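Local coordinates for protein endo-1,4-beta-xylanase (Pseudoalteromonas haloplanktis, PDB 1H12) that hydrolyses internal beta-1,4 linkages of xylan as a cold-adapted family 8 glycoside hydrolase, and may also act on cellulose and related beta-glucans, at residues Ile189-Tyr194 / Pro252-Arg257. Residues are numbered along the deposited sequence; the frame is centred on the assembly and turned at random.
Sequences IRFSPY and PTFLSR
Phe191 reaches across to Leu255 and Phe254, and the contact is purely apolar. The bond from CA to CB heads toward 252-257, and CG lies anti to the backbone N (chi1 -179°), which carries the ring out to the other loop. CG lies 3.8 Å from Leu255 CD2, and CD1 comes closer, 3.7 Å from the same methyl. CE1 is shared, 4.0 Å from both Leu255 CD2 and Phe254 CE1. CZ ends beside Phe254 CZ, 4.2 Å away. Leu255 CD2 therefore rests over one ring face as a CH-pi contact, 3.9 Å from the centroid of the Phe191 ring and shifted toward the rim on the CD1 side. The two phenyl rings are nearly perpendicular (85°) but meet obliquely, their centroids 5.8 Å apart. Leu255 packs on both: its CG sits above the centre of the Phe254 ring. Within the loops, Ser192 OG accepts from Tyr194 N, an ST turn, and Thr253 OG1 donates a hydrogen bond to Leu255 O (3.0 Å) from above the carbonyl plane. In the (alpha/alpha)6 barrel of family 8, this buried packing joins the loop between strand 188-189 and helix 206-215 to the one between helix 219-243 and strand 277-278. Arg257 NH1 hydrogen-bonds Asn197 O farther along the first loop, while Pro252 and Ser256 lean on helix 219-243 and Ile189 on helix 143-160.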
# COMPACT_ATOMS: atom_id res chain seq x y z
N ILE A 189 -3.27 6.35 -12.50
CA ILE A 189 -2.55 7.07 -11.45
C ILE A 189 -1.16 7.44 -11.90
O ILE A 189 -0.41 6.64 -12.45
CB ILE A 189 -2.59 6.24 -10.15
CG1 ILE A 189 -2.16 7.06 -8.94
CG2 ILE A 189 -1.81 4.96 -10.27
CD1 ILE A 189 -3.15 8.08 -8.46
N ARG A 190 -0.79 8.69 -11.64
CA ARG A 190 0.53 9.19 -11.96
C ARG A 190 1.56 8.76 -10.91
O ARG A 190 1.29 8.68 -9.73
CB ARG A 190 0.50 10.72 -11.99
CG ARG A 190 -0.18 11.30 -13.21
CD ARG A 190 -0.25 12.81 -13.13
NE ARG A 190 -0.67 13.46 -14.36
CZ ARG A 190 0.10 13.69 -15.40
NH1 ARG A 190 1.38 13.41 -15.38
NH2 ARG A 190 -0.41 14.21 -16.51
N PHE A 191 2.80 8.58 -11.42
CA PHE A 191 3.94 8.67 -10.54
C PHE A 191 4.25 10.09 -10.14
O PHE A 191 4.61 10.35 -8.99
CB PHE A 191 5.17 8.02 -11.20
CG PHE A 191 6.38 8.06 -10.31
CD1 PHE A 191 6.49 7.23 -9.23
CD2 PHE A 191 7.42 8.94 -10.58
CE1 PHE A 191 7.60 7.26 -8.43
CE2 PHE A 191 8.51 9.00 -9.76
CZ PHE A 191 8.61 8.14 -8.72
N SER A 192 4.11 11.03 -11.07
CA SER A 192 4.43 12.43 -10.83
C SER A 192 3.51 13.35 -11.62
O SER A 192 3.28 13.11 -12.80
CB SER A 192 5.85 12.72 -11.26
OG SER A 192 6.17 14.12 -11.19
N PRO A 193 3.08 14.45 -11.03
CA PRO A 193 2.40 15.49 -11.81
C PRO A 193 3.24 16.04 -12.97
O PRO A 193 2.69 16.65 -13.87
CB PRO A 193 2.17 16.62 -10.79
CG PRO A 193 2.05 15.90 -9.51
CD PRO A 193 3.08 14.81 -9.60
N TYR A 194 4.56 15.90 -12.89
CA TYR A 194 5.51 16.58 -13.77
C TYR A 194 6.03 15.70 -14.88
O TYR A 194 6.84 16.17 -15.69
CB TYR A 194 6.64 17.14 -12.98
CG TYR A 194 6.22 18.09 -11.88
CD1 TYR A 194 5.83 19.38 -12.14
CD2 TYR A 194 6.10 17.64 -10.58
CE1 TYR A 194 5.36 20.20 -11.16
CE2 TYR A 194 5.64 18.44 -9.58
CZ TYR A 194 5.27 19.73 -9.87
OH TYR A 194 4.82 20.56 -8.86
N PRO A 252 7.14 -7.89 -11.26
CA PRO A 252 6.78 -6.55 -11.67
C PRO A 252 7.86 -5.54 -11.27
O PRO A 252 8.72 -5.86 -10.44
CB PRO A 252 5.47 -6.31 -10.92
CG PRO A 252 5.69 -7.07 -9.62
CD PRO A 252 6.45 -8.32 -10.03
N THR A 253 7.78 -4.34 -11.85
CA THR A 253 8.85 -3.36 -11.71
C THR A 253 8.38 -2.08 -11.03
O THR A 253 7.18 -1.82 -10.88
CB THR A 253 9.54 -3.07 -13.04
OG1 THR A 253 8.68 -2.35 -13.93
CG2 THR A 253 9.94 -4.36 -13.73
N PHE A 254 9.36 -1.29 -10.62
CA PHE A 254 9.18 0.00 -9.99
C PHE A 254 8.30 0.94 -10.82
O PHE A 254 7.31 1.49 -10.35
CB PHE A 254 10.58 0.58 -9.73
CG PHE A 254 10.65 2.00 -9.28
CD1 PHE A 254 9.66 2.60 -8.51
CD2 PHE A 254 11.76 2.77 -9.64
CE1 PHE A 254 9.79 3.95 -8.13
CE2 PHE A 254 11.89 4.09 -9.27
CZ PHE A 254 10.90 4.68 -8.53
N LEU A 255 8.70 1.16 -12.09
CA LEU A 255 8.05 2.10 -12.97
C LEU A 255 7.62 1.42 -14.26
O LEU A 255 8.25 0.48 -14.74
CB LEU A 255 8.98 3.28 -13.31
CG LEU A 255 9.32 4.18 -12.13
CD1 LEU A 255 10.35 5.20 -12.53
CD2 LEU A 255 8.08 4.87 -11.55
N SER A 256 6.52 1.94 -14.84
CA SER A 256 5.96 1.44 -16.05
C SER A 256 5.42 2.56 -16.91
O SER A 256 4.91 3.58 -16.39
CB SER A 256 4.78 0.49 -15.71
OG SER A 256 4.14 -0.08 -16.84
N ARG A 257 5.43 2.37 -18.21
CA ARG A 257 4.65 3.21 -19.10
C ARG A 257 3.19 2.85 -19.01
O ARG A 257 2.81 1.84 -18.41
CB ARG A 257 5.18 3.07 -20.56
CG ARG A 257 6.64 3.40 -20.65
CD ARG A 257 6.90 4.79 -20.16
NE ARG A 257 8.26 5.28 -20.44
CZ ARG A 257 8.67 6.47 -20.13
NH1 ARG A 257 7.85 7.33 -19.52
NH2 ARG A 257 9.90 6.87 -20.39